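Local coordinates for protein putative aminooxidase (Propionibacterium acnes, PDB 2BA9) that is an FAD-containing polyunsaturated fatty acid isomerase of the flavin amine oxidoreductase family that makes conjugated linoleic acid, at residues Lys258-Ser263 and Glu271-Ile276; Asp266-Glu271 and Tyr384-Gly389. One frame throughout, in Å; residues are numbered along the deposited sequence.

Interaction 1. Residues Lys258-Ser263 and Glu271-Ile276; sequences KFLDYS and EYFSKI. With FAD (flavin-adenine dinucleotide), chain D.
Leu260 packs against Phe273 and Ser274 where the helix-turn segment 258-263, which carries Tyr262 of the FAD pocket, leans on the later part of helix 267-273. CD1 meets both neighbours, while CD2 turns to the Phe273 ring. CD1 lies 4.0 Å from Phe273 CB and 3.7 Å from Ser274 OG, a van der Waals contact, as a methyl offers no hydrogen bond; the hydroxyl's polar partner is Arg270 O, one turn back. CD2 comes obliquely to the ring, 4.0 Å from Phe273 CD2. The Phe273 side chain swings away from its own carbonyl carbon (chi1 -59°), which sends the ring in toward Tyr398, met edge-to-face, and Val387 of helix 383-389.

The turn itself is pinned at Phe259 O, which is gripped from opposite faces of its carbonyl plane by Tyr262 N and by Ser263 OG, the hydroxyl 2.7 Å away. The same oxygen sits 3.9 Å above the centre of the Tyr262 ring, while Tyr262 OH lies at the edge of the Phe259 ring. Tyr262 then presents its hydroxyl end to the adenine, OH standing 3.4 Å from FAD N6A.

Branched leucine suits a joint that must fill space on two sides, and small serine, its hydroxyl bonded to Arg270 O, leaves room for the methyl. The chemistry implies a contact held by van der Waals packing, with no hydrogen bond crossing between the segments.

Interaction 2. Residues Asp266-Glu271 and Tyr384-Gly389; sequences DDDERE and YEKVEG
Lys386 reaches across to Asp268 in a surface salt bridge between two helices, 267-273 and 383-389, the first of which opens with a capping box formed by Asp266 and Glu269. Asp268 and Lys386 are the only pair in contact across the two segments, and both the ammonium and the CE methylene of the lysine touch the acid. Lys386 NZ stands 3.2 Å from Asp268 OD1 and 3.3 Å from Asp268 OD2. The lysine end comes over one face of the carboxylate, which fits the weakness of both hydrogen bonds. The two side chains cross at about a right angle, and Lys386 CE rests 3.3 Å from Asp268 CG. A bend at chi2 (71°) in the long lysine chain brings NZ to the acid, and its length is what lets it span the gap. Asp268 OD2 has a second cationic partner in Arg393, which also pairs with Asp266; two positive groups around Asp268 would probably favour its charged form.

Hydrogen bonding within the segment 266-271 secures the start of the helix. Asp266, at the N-cap, accepts from Glu269 N at OD1 over 2.9 Å, nearly along the C-O axis, and weakly from Asp268 N. In return Asp266 N donates to Glu269 OE1 at 3.0 Å, on the anti side of that carboxylate. A short aspartate can fold back onto the first amides, and the longer glutamate can reach back to the capping residue. Glu269 is buried, but its oxygens are satisfied further by Arg231 at OE1 and Tyr398 at OE2.

A second ionic pair runs along the same helix: the guanidinium of Arg270 approaches end-on, and NH1 and NH2 both converge on the single oxygen OD1 of Asp267, with NH2 3.0 Å from it.

How the interactions relate
Helix 267-273 is common to both contacts, whose centres lie 10 Å apart and which share Glu271. Along the chain the segments alternate: 258-263, then 266-271 leading directly into 271-276, and 384-389 more than a hundred residues later. Interaction 1 joins the helix to the preceding segment, which also carries Tyr262 of the FAD pocket; interaction 2 joins it to the distant helix 383-389. The two meet directly, as Leu260 CD2 packs 3.4 Å from Arg270 N and Tyr272 CE1 lies 3.8 Å from Lys386 CE. Helix 267-273 thus packs against one neighbour through apolar Leu260 and against the other through the charged Asp268-Lys386 pair.

Interaction 1. Residues Lys258-Ser263 and Glu271-Ile276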
ATOM      1  N   LYS A 258      12.515  -5.450  -9.904  1.00 26.56           N
ATOM      2  CA  LYS A 258      13.387  -4.413 -10.468  1.00 26.92           C
ATOM      3  C   LYS A 258      14.835  -4.568 -10.016  1.00 27.11           C
ATOM      4  O   LYS A 258      15.767  -4.227 -10.757  1.00 26.82           O
ATOM      5  CB  LYS A 258      12.874  -3.027 -10.088  1.00 27.27           C
ATOM      6  CG  LYS A 258      11.434  -2.766 -10.574  1.00 28.23           C
ATOM      7  CD  LYS A 258      11.209  -1.279 -10.856  1.00 30.60           C
ATOM      8  CE  LYS A 258       9.895  -1.033 -11.600  1.00 31.01           C
ATOM      9  NZ  LYS A 258       8.818  -0.725 -10.650  1.00 32.70           N
ATOM     10  N   PHE A 259      14.986  -5.060  -8.784  1.00 27.24           N
ATOM     11  CA  PHE A 259      16.272  -5.399  -8.151  1.00 27.27           C
ATOM     12  C   PHE A 259      17.034  -6.426  -8.975  1.00 27.57           C
ATOM     13  O   PHE A 259      18.263  -6.414  -9.007  1.00 27.65           O
ATOM     14  CB  PHE A 259      16.011  -5.914  -6.726  1.00 26.79           C
ATOM     15  CG  PHE A 259      17.195  -6.572  -6.067  1.00 26.94           C
ATOM     16  CD1 PHE A 259      18.199  -5.809  -5.477  1.00 26.30           C
ATOM     17  CD2 PHE A 259      17.286  -7.962  -5.995  1.00 25.80           C
ATOM     18  CE1 PHE A 259      19.294  -6.427  -4.851  1.00 26.18           C
ATOM     19  CE2 PHE A 259      18.369  -8.573  -5.375  1.00 25.53           C
ATOM     20  CZ  PHE A 259      19.374  -7.802  -4.803  1.00 25.58           C
ATOM     21  N   LEU A 260      16.294  -7.301  -9.657  1.00 27.79           N
ATOM     22  CA  LEU A 260      16.892  -8.284 -10.553  1.00 27.99           C
ATOM     23  C   LEU A 260      17.775  -7.629 -11.600  1.00 28.42           C
ATOM     24  O   LEU A 260      18.812  -8.180 -11.979  1.00 28.21           O
ATOM     25  CB  LEU A 260      15.810  -9.084 -11.281  1.00 27.92           C
ATOM     26  CG  LEU A 260      14.913 -10.016 -10.471  1.00 27.55           C
ATOM     27  CD1 LEU A 260      13.868 -10.638 -11.395  1.00 25.90           C
ATOM     28  CD2 LEU A 260      15.747 -11.096  -9.772  1.00 24.03           C
ATOM     29  N   ASP A 261      17.357  -6.453 -12.060  1.00 29.04           N
ATOM     30  CA  ASP A 261      18.027  -5.772 -13.167  1.00 29.57           C
ATOM     31  C   ASP A 261      19.359  -5.098 -12.801  1.00 29.31           C
ATOM     32  O   ASP A 261      20.079  -4.670 -13.700  1.00 29.12           O
ATOM     33  CB  ASP A 261      17.095  -4.715 -13.789  1.00 29.94           C
ATOM     34  CG  ASP A 261      15.836  -5.311 -14.408  1.00 31.14           C
ATOM     35  OD1 ASP A 261      15.795  -6.527 -14.691  1.00 32.34           O
ATOM     36  OD2 ASP A 261      14.876  -4.535 -14.613  1.00 34.04           O
ATOM     37  N   TYR A 262      19.676  -4.978 -11.512  1.00 28.97           N
ATOM     38  CA  TYR A 262      20.946  -4.356 -11.095  1.00 29.21           C
ATOM     39  C   TYR A 262      21.710  -5.141 -10.011  1.00 29.04           C
ATOM     40  O   TYR A 262      22.549  -4.589  -9.285  1.00 28.80           O
ATOM     41  CB  TYR A 262      20.717  -2.898 -10.667  1.00 29.50           C
ATOM     42  CG  TYR A 262      19.779  -2.700  -9.491  1.00 30.39           C
ATOM     43  CD1 TYR A 262      20.252  -2.731  -8.181  1.00 30.59           C
ATOM     44  CD2 TYR A 262      18.428  -2.451  -9.695  1.00 29.73           C
ATOM     45  CE1 TYR A 262      19.397  -2.536  -7.110  1.00 31.64           C
ATOM     46  CE2 TYR A 262      17.573  -2.252  -8.637  1.00 31.05           C
ATOM     47  CZ  TYR A 262      18.056  -2.295  -7.341  1.00 31.19           C
ATOM     48  OH  TYR A 262      17.195  -2.099  -6.280  1.00 30.79           O
ATOM     49  N   SER A 263      21.429  -6.438  -9.930  1.00 28.54           N
ATOM     50  CA  SER A 263      22.048  -7.298  -8.944  1.00 27.93           C
ATOM     51  C   SER A 263      22.548  -8.558  -9.609  1.00 27.62           C
ATOM     52  O   SER A 263      22.167  -8.862 -10.739  1.00 26.94           O
ATOM     53  CB  SER A 263      21.039  -7.666  -7.858  1.00 27.88           C
ATOM     54  OG  SER A 263      19.992  -8.452  -8.390  1.00 27.80           O
ATOM     55  N   GLU A 271      13.697 -16.364 -10.888  1.00 27.76           N
ATOM     56  CA  GLU A 271      12.494 -17.197 -11.059  1.00 27.97           C
ATOM     57  C   GLU A 271      11.281 -16.713 -10.281  1.00 27.48           C
ATOM     58  O   GLU A 271      10.177 -16.670 -10.816  1.00 27.56           O
ATOM     59  CB  GLU A 271      12.765 -18.649 -10.649  1.00 28.02           C
ATOM     60  CG  GLU A 271      11.638 -19.596 -11.054  1.00 28.59           C
ATOM     61  CD  GLU A 271      11.797 -20.983 -10.487  1.00 30.46           C
ATOM     62  OE1 GLU A 271      12.880 -21.279  -9.926  1.00 31.30           O
ATOM     63  OE2 GLU A 271      10.827 -21.772 -10.594  1.00 31.40           O
ATOM     64  N   TYR A 272      11.489 -16.376  -9.012  1.00 27.38           N
ATOM     65  CA  TYR A 272      10.377 -15.990  -8.138  1.00 27.28           C
ATOM     66  C   TYR A 272      10.040 -14.509  -8.194  1.00 26.52           C
ATOM     67  O   TYR A 272       8.864 -14.148  -8.256  1.00 26.33           O
ATOM     68  CB  TYR A 272      10.614 -16.493  -6.704  1.00 27.83           C
ATOM     69  CG  TYR A 272      10.303 -17.975  -6.637  1.00 27.83           C
ATOM     70  CD1 TYR A 272      11.191 -18.909  -7.149  1.00 28.81           C
ATOM     71  CD2 TYR A 272       9.079 -18.428  -6.155  1.00 27.57           C
ATOM     72  CE1 TYR A 272      10.891 -20.274  -7.131  1.00 28.87           C
ATOM     73  CE2 TYR A 272       8.767 -19.772  -6.138  1.00 27.71           C
ATOM     74  CZ  TYR A 272       9.674 -20.693  -6.629  1.00 28.46           C
ATOM     75  OH  TYR A 272       9.369 -22.032  -6.619  1.00 28.84           O
ATOM     76  N   PHE A 273      11.047 -13.645  -8.230  1.00 25.85           N
ATOM     77  CA  PHE A 273      10.753 -12.211  -8.299  1.00 25.41           C
ATOM     78  C   PHE A 273      10.122 -11.809  -9.653  1.00 25.28           C
ATOM     79  O   PHE A 273       9.379 -10.821  -9.727  1.00 25.30           O
ATOM     80  CB  PHE A 273      11.986 -11.365  -7.964  1.00 24.94           C
ATOM     81  CG  PHE A 273      12.565 -11.630  -6.586  1.00 23.73           C
ATOM     82  CD1 PHE A 273      11.843 -12.306  -5.598  1.00 22.68           C
ATOM     83  CD2 PHE A 273      13.827 -11.166  -6.262  1.00 22.63           C
ATOM     84  CE1 PHE A 273      12.399 -12.532  -4.339  1.00 22.11           C
ATOM     85  CE2 PHE A 273      14.371 -11.379  -5.002  1.00 21.98           C
ATOM     86  CZ  PHE A 273      13.662 -12.069  -4.045  1.00 21.09           C
ATOM     87  N   SER A 274      10.403 -12.590 -10.696  1.00 25.16           N
ATOM     88  CA  SER A 274       9.775 -12.411 -12.015  1.00 25.33           C
ATOM     89  C   SER A 274       8.282 -12.669 -12.014  1.00 25.53           C
ATOM     90  O   SER A 274       7.609 -12.291 -12.969  1.00 26.08           O
ATOM     91  CB  SER A 274      10.389 -13.348 -13.064  1.00 25.41           C
ATOM     92  OG  SER A 274      11.756 -13.071 -13.288  1.00 27.09           O
ATOM     93  N   LYS A 275       7.762 -13.341 -10.982  1.00 25.33           N
ATOM     94  CA  LYS A 275       6.328 -13.624 -10.889  1.00 25.09           C
ATOM     95  C   LYS A 275       5.518 -12.486 -10.259  1.00 24.84           C
ATOM     96  O   LYS A 275       4.276 -12.526 -10.270  1.00 23.96           O
ATOM     97  CB  LYS A 275       6.079 -14.879 -10.062  1.00 25.14           C
ATOM     98  CG  LYS A 275       6.696 -16.156 -10.606  1.00 25.19           C
ATOM     99  CD  LYS A 275       6.586 -17.271  -9.567  1.00 24.64           C
ATOM    100  CE  LYS A 275       7.372 -18.500  -9.942  1.00 23.22           C
ATOM    101  NZ  LYS A 275       6.820 -19.172 -11.126  1.00 23.06           N
ATOM    102  N   ILE A 276       6.219 -11.508  -9.687  1.00 24.77           N
ATOM    103  CA  ILE A 276       5.588 -10.374  -9.018  1.00 25.12           C
ATOM    104  C   ILE A 276       4.800  -9.574 -10.050  1.00 25.30           C
ATOM    105  O   ILE A 276       5.312  -9.269 -11.124  1.00 25.65           O
ATOM    106  CB  ILE A 276       6.620  -9.430  -8.351  1.00 25.06           C
ATOM    107  CG1 ILE A 276       7.387 -10.160  -7.228  1.00 25.25           C
ATOM    108  CG2 ILE A 276       5.933  -8.182  -7.770  1.00 24.28           C
ATOM    109  CD1 ILE A 276       8.586  -9.389  -6.710  1.00 23.26           C
TER
HETATM  110  PA  FAD D 500       7.210   2.873  -0.966  1.00 19.59           P
HETATM  111  O1A FAD D 500       6.262   3.726  -0.174  1.00 19.96           O
HETATM  112  O2A FAD D 500       6.916   2.721  -2.445  1.00 19.83           O
HETATM  113  O5B FAD D 500       8.676   3.510  -0.862  1.00 20.92           O
HETATM  114  C5B FAD D 500       9.729   2.822  -1.495  1.00 23.05           C
HETATM  115  C4B FAD D 500      10.978   3.677  -1.498  1.00 23.62           C
HETATM  116  O4B FAD D 500      12.027   2.949  -2.104  1.00 24.57           O
HETATM  117  C3B FAD D 500      10.777   4.982  -2.272  1.00 23.93           C
HETATM  118  O3B FAD D 500      11.146   6.079  -1.467  1.00 23.63           O
HETATM  119  C2B FAD D 500      11.650   4.810  -3.492  1.00 24.35           C
HETATM  120  O2B FAD D 500      12.103   6.051  -4.035  1.00 24.46           O
HETATM  121  C1B FAD D 500      12.711   3.822  -2.975  1.00 24.38           C
HETATM  122  N9A FAD D 500      13.347   3.116  -4.101  1.00 23.97           N
HETATM  123  C8A FAD D 500      12.724   2.409  -5.108  1.00 24.64           C
HETATM  124  N7A FAD D 500      13.675   1.935  -5.963  1.00 23.58           N
HETATM  125  C5A FAD D 500      14.896   2.332  -5.509  1.00 24.46           C
HETATM  126  C6A FAD D 500      16.210   2.152  -5.986  1.00 23.92           C
HETATM  127  N6A FAD D 500      16.462   1.146  -6.885  1.00 23.78           N
HETATM  128  N1A FAD D 500      17.266   2.678  -5.251  1.00 24.67           N
HETATM  129  C2A FAD D 500      17.045   3.422  -4.101  1.00 25.15           C
HETATM  130  N3A FAD D 500      15.745   3.596  -3.644  1.00 24.60           N
HETATM  131  C4A FAD D 500      14.692   3.083  -4.339  1.00 24.25           C
HETATM  132  N1  FAD D 500      -1.410   3.036   2.820  1.00 25.89           N
HETATM  133  C2  FAD D 500      -2.187   2.954   3.958  1.00 28.77           C
HETATM  134  O2  FAD D 500      -1.747   2.396   4.963  1.00 25.85           O
HETATM  135  N3  FAD D 500      -3.466   3.475   3.954  1.00 29.83           N
HETATM  136  C4  FAD D 500      -3.957   4.103   2.828  1.00 29.28           C
HETATM  137  O4  FAD D 500      -5.104   4.576   2.865  1.00 30.85           O
HETATM  138  C4X FAD D 500      -3.166   4.199   1.679  1.00 27.21           C
HETATM  139  N5  FAD D 500      -3.633   4.800   0.523  1.00 24.38           N
HETATM  140  C5X FAD D 500      -2.806   5.043  -0.557  1.00 24.27           C
HETATM  141  C6  FAD D 500      -3.263   5.778  -1.649  1.00 23.47           C
HETATM  142  C7  FAD D 500      -2.405   6.047  -2.713  1.00 23.93           C
HETATM  143  C7M FAD D 500      -2.927   6.856  -3.866  1.00 23.84           C
HETATM  144  C8  FAD D 500      -1.097   5.571  -2.688  1.00 23.67           C
HETATM  145  C8M FAD D 500      -0.136   5.830  -3.809  1.00 22.83           C
HETATM  146  C9  FAD D 500      -0.652   4.834  -1.594  1.00 23.66           C
HETATM  147  C9A FAD D 500      -1.499   4.552  -0.522  1.00 24.16           C
HETATM  148  N10 FAD D 500      -1.077   3.790   0.584  1.00 23.80           N
HETATM  149  C10 FAD D 500      -1.877   3.674   1.698  1.00 25.30           C
HETATM  150  C1' FAD D 500       0.055   2.826   0.464  1.00 20.63           C
HETATM  151  C2' FAD D 500       1.306   3.323   1.177  1.00 19.91           C
HETATM  152  O2' FAD D 500       1.610   4.674   0.843  1.00 21.29           O
HETATM  153  C3' FAD D 500       2.447   2.393   0.796  1.00 20.46           C
HETATM  154  O3' FAD D 500       2.044   1.038   1.012  1.00 20.43           O
HETATM  155  C4' FAD D 500       3.705   2.723   1.584  1.00 20.53           C
HETATM  156  O4' FAD D 500       4.264   3.963   1.169  1.00 24.59           O
HETATM  157  C5' FAD D 500       4.692   1.576   1.418  1.00 21.46           C
HETATM  158  O5' FAD D 500       5.960   1.964   1.864  1.00 20.30           O
HETATM  159  P   FAD D 500       7.280   1.203   1.313  1.00 20.53           P
HETATM  160  O1P FAD D 500       8.534   1.836   1.887  1.00 20.58           O
HETATM  161  O2P FAD D 500       7.156  -0.239   1.665  1.00 23.73           O
HETATM  162  O3P FAD D 500       7.299   1.425  -0.277  1.00 21.28           O

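Interaction 2. Residues Asp266-Glu271 and Tyr384-Gly389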
ATOM      1  N   ASP A 266      20.300 -14.518  -8.013  1.00 25.96           N
ATOM      2  CA  ASP A 266      20.456 -15.938  -8.246  1.00 25.94           C
ATOM      3  C   ASP A 266      19.224 -16.546  -8.936  1.00 26.56           C
ATOM      4  O   ASP A 266      18.236 -15.851  -9.218  1.00 26.20           O
ATOM      5  CB  ASP A 266      20.874 -16.679  -6.967  1.00 25.94           C
ATOM      6  CG  ASP A 266      19.789 -16.763  -5.919  1.00 24.41           C
ATOM      7  OD1 ASP A 266      18.592 -16.662  -6.237  1.00 23.27           O
ATOM      8  OD2 ASP A 266      20.164 -16.973  -4.753  1.00 22.55           O
ATOM      9  N   ASP A 267      19.318 -17.839  -9.237  1.00 26.97           N
ATOM     10  CA  ASP A 267      18.291 -18.558 -10.003  1.00 27.30           C
ATOM     11  C   ASP A 267      16.901 -18.395  -9.394  1.00 27.45           C
ATOM     12  O   ASP A 267      15.907 -18.251 -10.116  1.00 27.48           O
ATOM     13  CB  ASP A 267      18.642 -20.061 -10.092  1.00 27.23           C
ATOM     14  CG  ASP A 267      19.701 -20.363 -11.132  1.00 28.12           C
ATOM     15  OD1 ASP A 267      19.840 -19.571 -12.080  1.00 28.90           O
ATOM     16  OD2 ASP A 267      20.391 -21.417 -11.025  1.00 30.95           O
ATOM     17  N   ASP A 268      16.846 -18.414  -8.063  1.00 27.63           N
ATOM     18  CA  ASP A 268      15.589 -18.340  -7.324  1.00 27.59           C
ATOM     19  C   ASP A 268      15.024 -16.926  -7.314  1.00 27.69           C
ATOM     20  O   ASP A 268      13.810 -16.733  -7.410  1.00 27.33           O
ATOM     21  CB  ASP A 268      15.788 -18.832  -5.889  1.00 27.60           C
ATOM     22  CG  ASP A 268      15.911 -20.337  -5.798  1.00 28.32           C
ATOM     23  OD1 ASP A 268      15.452 -21.053  -6.709  1.00 29.86           O
ATOM     24  OD2 ASP A 268      16.470 -20.822  -4.798  1.00 29.89           O
ATOM     25  N   GLU A 269      15.909 -15.947  -7.190  1.00 27.56           N
ATOM     26  CA  GLU A 269      15.506 -14.564  -7.216  1.00 27.78           C
ATOM     27  C   GLU A 269      14.888 -14.239  -8.571  1.00 27.91           C
ATOM     28  O   GLU A 269      13.750 -13.776  -8.623  1.00 28.06           O
ATOM     29  CB  GLU A 269      16.684 -13.652  -6.868  1.00 27.77           C
ATOM     30  CG  GLU A 269      17.067 -13.739  -5.393  1.00 27.67           C
ATOM     31  CD  GLU A 269      18.261 -12.876  -5.022  1.00 28.42           C
ATOM     32  OE1 GLU A 269      19.231 -12.817  -5.818  1.00 27.34           O
ATOM     33  OE2 GLU A 269      18.232 -12.272  -3.927  1.00 25.65           O
ATOM     34  N   ARG A 270      15.608 -14.516  -9.657  1.00 28.00           N
ATOM     35  CA  ARG A 270      15.045 -14.349 -11.009  1.00 28.52           C
ATOM     36  C   ARG A 270      13.703 -15.064 -11.148  1.00 27.98           C
ATOM     37  O   ARG A 270      12.696 -14.442 -11.465  1.00 27.71           O
ATOM     38  CB  ARG A 270      16.012 -14.839 -12.098  1.00 29.12           C
ATOM     39  CG  ARG A 270      16.875 -13.737 -12.684  1.00 31.32           C
ATOM     40  CD  ARG A 270      17.966 -14.280 -13.568  1.00 33.94           C
ATOM     41  NE  ARG A 270      19.036 -14.898 -12.783  1.00 36.43           N
ATOM     42  CZ  ARG A 270      19.367 -16.192 -12.783  1.00 38.01           C
ATOM     43  NH1 ARG A 270      18.723 -17.085 -13.539  1.00 39.40           N
ATOM     44  NH2 ARG A 270      20.372 -16.595 -12.013  1.00 37.93           N
ATOM     45  N   GLU A 271      13.697 -16.364 -10.888  1.00 27.76           N
ATOM     46  CA  GLU A 271      12.494 -17.197 -11.059  1.00 27.97           C
ATOM     47  C   GLU A 271      11.281 -16.713 -10.281  1.00 27.48           C
ATOM     48  O   GLU A 271      10.177 -16.670 -10.816  1.00 27.56           O
ATOM     49  CB  GLU A 271      12.765 -18.649 -10.649  1.00 28.02           C
ATOM     50  CG  GLU A 271      11.638 -19.596 -11.054  1.00 28.59           C
ATOM     51  CD  GLU A 271      11.797 -20.983 -10.487  1.00 30.46           C
ATOM     52  OE1 GLU A 271      12.880 -21.279  -9.926  1.00 31.30           O
ATOM     53  OE2 GLU A 271      10.827 -21.772 -10.594  1.00 31.40           O
ATOM     54  N   TYR A 384       5.564 -17.707  -1.078  1.00 26.00           N
ATOM     55  CA  TYR A 384       6.101 -17.126   0.174  1.00 25.96           C
ATOM     56  C   TYR A 384       6.832 -18.146   1.067  1.00 26.50           C
ATOM     57  O   TYR A 384       7.652 -17.770   1.902  1.00 26.04           O
ATOM     58  CB  TYR A 384       4.983 -16.428   0.972  1.00 26.08           C
ATOM     59  CG  TYR A 384       4.474 -15.156   0.346  1.00 25.40           C
ATOM     60  CD1 TYR A 384       5.079 -13.935   0.622  1.00 25.31           C
ATOM     61  CD2 TYR A 384       3.386 -15.165  -0.523  1.00 25.90           C
ATOM     62  CE1 TYR A 384       4.626 -12.765   0.062  1.00 24.47           C
ATOM     63  CE2 TYR A 384       2.919 -13.971  -1.108  1.00 25.29           C
ATOM     64  CZ  TYR A 384       3.550 -12.777  -0.806  1.00 25.43           C
ATOM     65  OH  TYR A 384       3.134 -11.578  -1.358  1.00 25.87           O
ATOM     66  N   GLU A 385       6.528 -19.433   0.902  1.00 26.79           N
ATOM     67  CA  GLU A 385       7.309 -20.471   1.551  1.00 27.02           C
ATOM     68  C   GLU A 385       8.718 -20.409   0.984  1.00 26.77           C
ATOM     69  O   GLU A 385       9.699 -20.448   1.721  1.00 26.39           O
ATOM     70  CB  GLU A 385       6.685 -21.861   1.331  1.00 27.55           C
ATOM     71  CG  GLU A 385       5.372 -22.064   2.092  1.00 28.12           C
ATOM     72  CD  GLU A 385       4.892 -23.499   2.065  1.00 30.44           C
ATOM     73  OE1 GLU A 385       5.583 -24.349   2.647  1.00 30.70           O
ATOM     74  OE2 GLU A 385       3.818 -23.773   1.482  1.00 33.14           O
ATOM     75  N   LYS A 386       8.811 -20.274  -0.337  1.00 26.67           N
ATOM     76  CA  LYS A 386      10.102 -20.122  -0.992  1.00 26.58           C
ATOM     77  C   LYS A 386      10.795 -18.825  -0.567  1.00 26.29           C
ATOM     78  O   LYS A 386      11.904 -18.858  -0.042  1.00 26.05           O
ATOM     79  CB  LYS A 386       9.942 -20.165  -2.514  1.00 26.76           C
ATOM     80  CG  LYS A 386      11.251 -20.013  -3.273  1.00 27.48           C
ATOM     81  CD  LYS A 386      12.160 -21.251  -3.141  1.00 28.47           C
ATOM     82  CE  LYS A 386      13.141 -21.359  -4.312  1.00 28.59           C
ATOM     83  NZ  LYS A 386      13.773 -22.713  -4.480  1.00 27.99           N
ATOM     84  N   VAL A 387      10.143 -17.683  -0.773  1.00 26.11           N
ATOM     85  CA  VAL A 387      10.835 -16.401  -0.586  1.00 25.97           C
ATOM     86  C   VAL A 387      11.215 -16.156   0.885  1.00 26.57           C
ATOM     87  O   VAL A 387      12.314 -15.664   1.164  1.00 25.95           O
ATOM     88  CB  VAL A 387      10.065 -15.234  -1.219  1.00 25.99           C
ATOM     89  CG1 VAL A 387      10.738 -13.886  -0.898  1.00 25.43           C
ATOM     90  CG2 VAL A 387       9.983 -15.445  -2.723  1.00 25.00           C
ATOM     91  N   GLU A 388      10.346 -16.551   1.820  1.00 26.87           N
ATOM     92  CA  GLU A 388      10.677 -16.447   3.246  1.00 27.34           C
ATOM     93  C   GLU A 388      11.744 -17.458   3.660  1.00 27.57           C
ATOM     94  O   GLU A 388      12.539 -17.184   4.564  1.00 27.36           O
ATOM     95  CB  GLU A 388       9.441 -16.594   4.135  1.00 27.19           C
ATOM     96  CG  GLU A 388       8.459 -15.438   4.030  1.00 28.74           C
ATOM     97  CD  GLU A 388       8.931 -14.176   4.747  1.00 29.86           C
ATOM     98  OE1 GLU A 388      10.152 -14.019   4.973  1.00 30.40           O
ATOM     99  OE2 GLU A 388       8.076 -13.343   5.091  1.00 28.79           O
ATOM    100  N   GLY A 389      11.742 -18.623   3.014  1.00 27.59           N
ATOM    101  CA  GLY A 389      12.805 -19.596   3.175  1.00 28.01           C
ATOM    102  C   GLY A 389      14.141 -19.063   2.693  1.00 28.33           C
ATOM    103  O   GLY A 389      15.185 -19.445   3.213  1.00 28.88           O
TER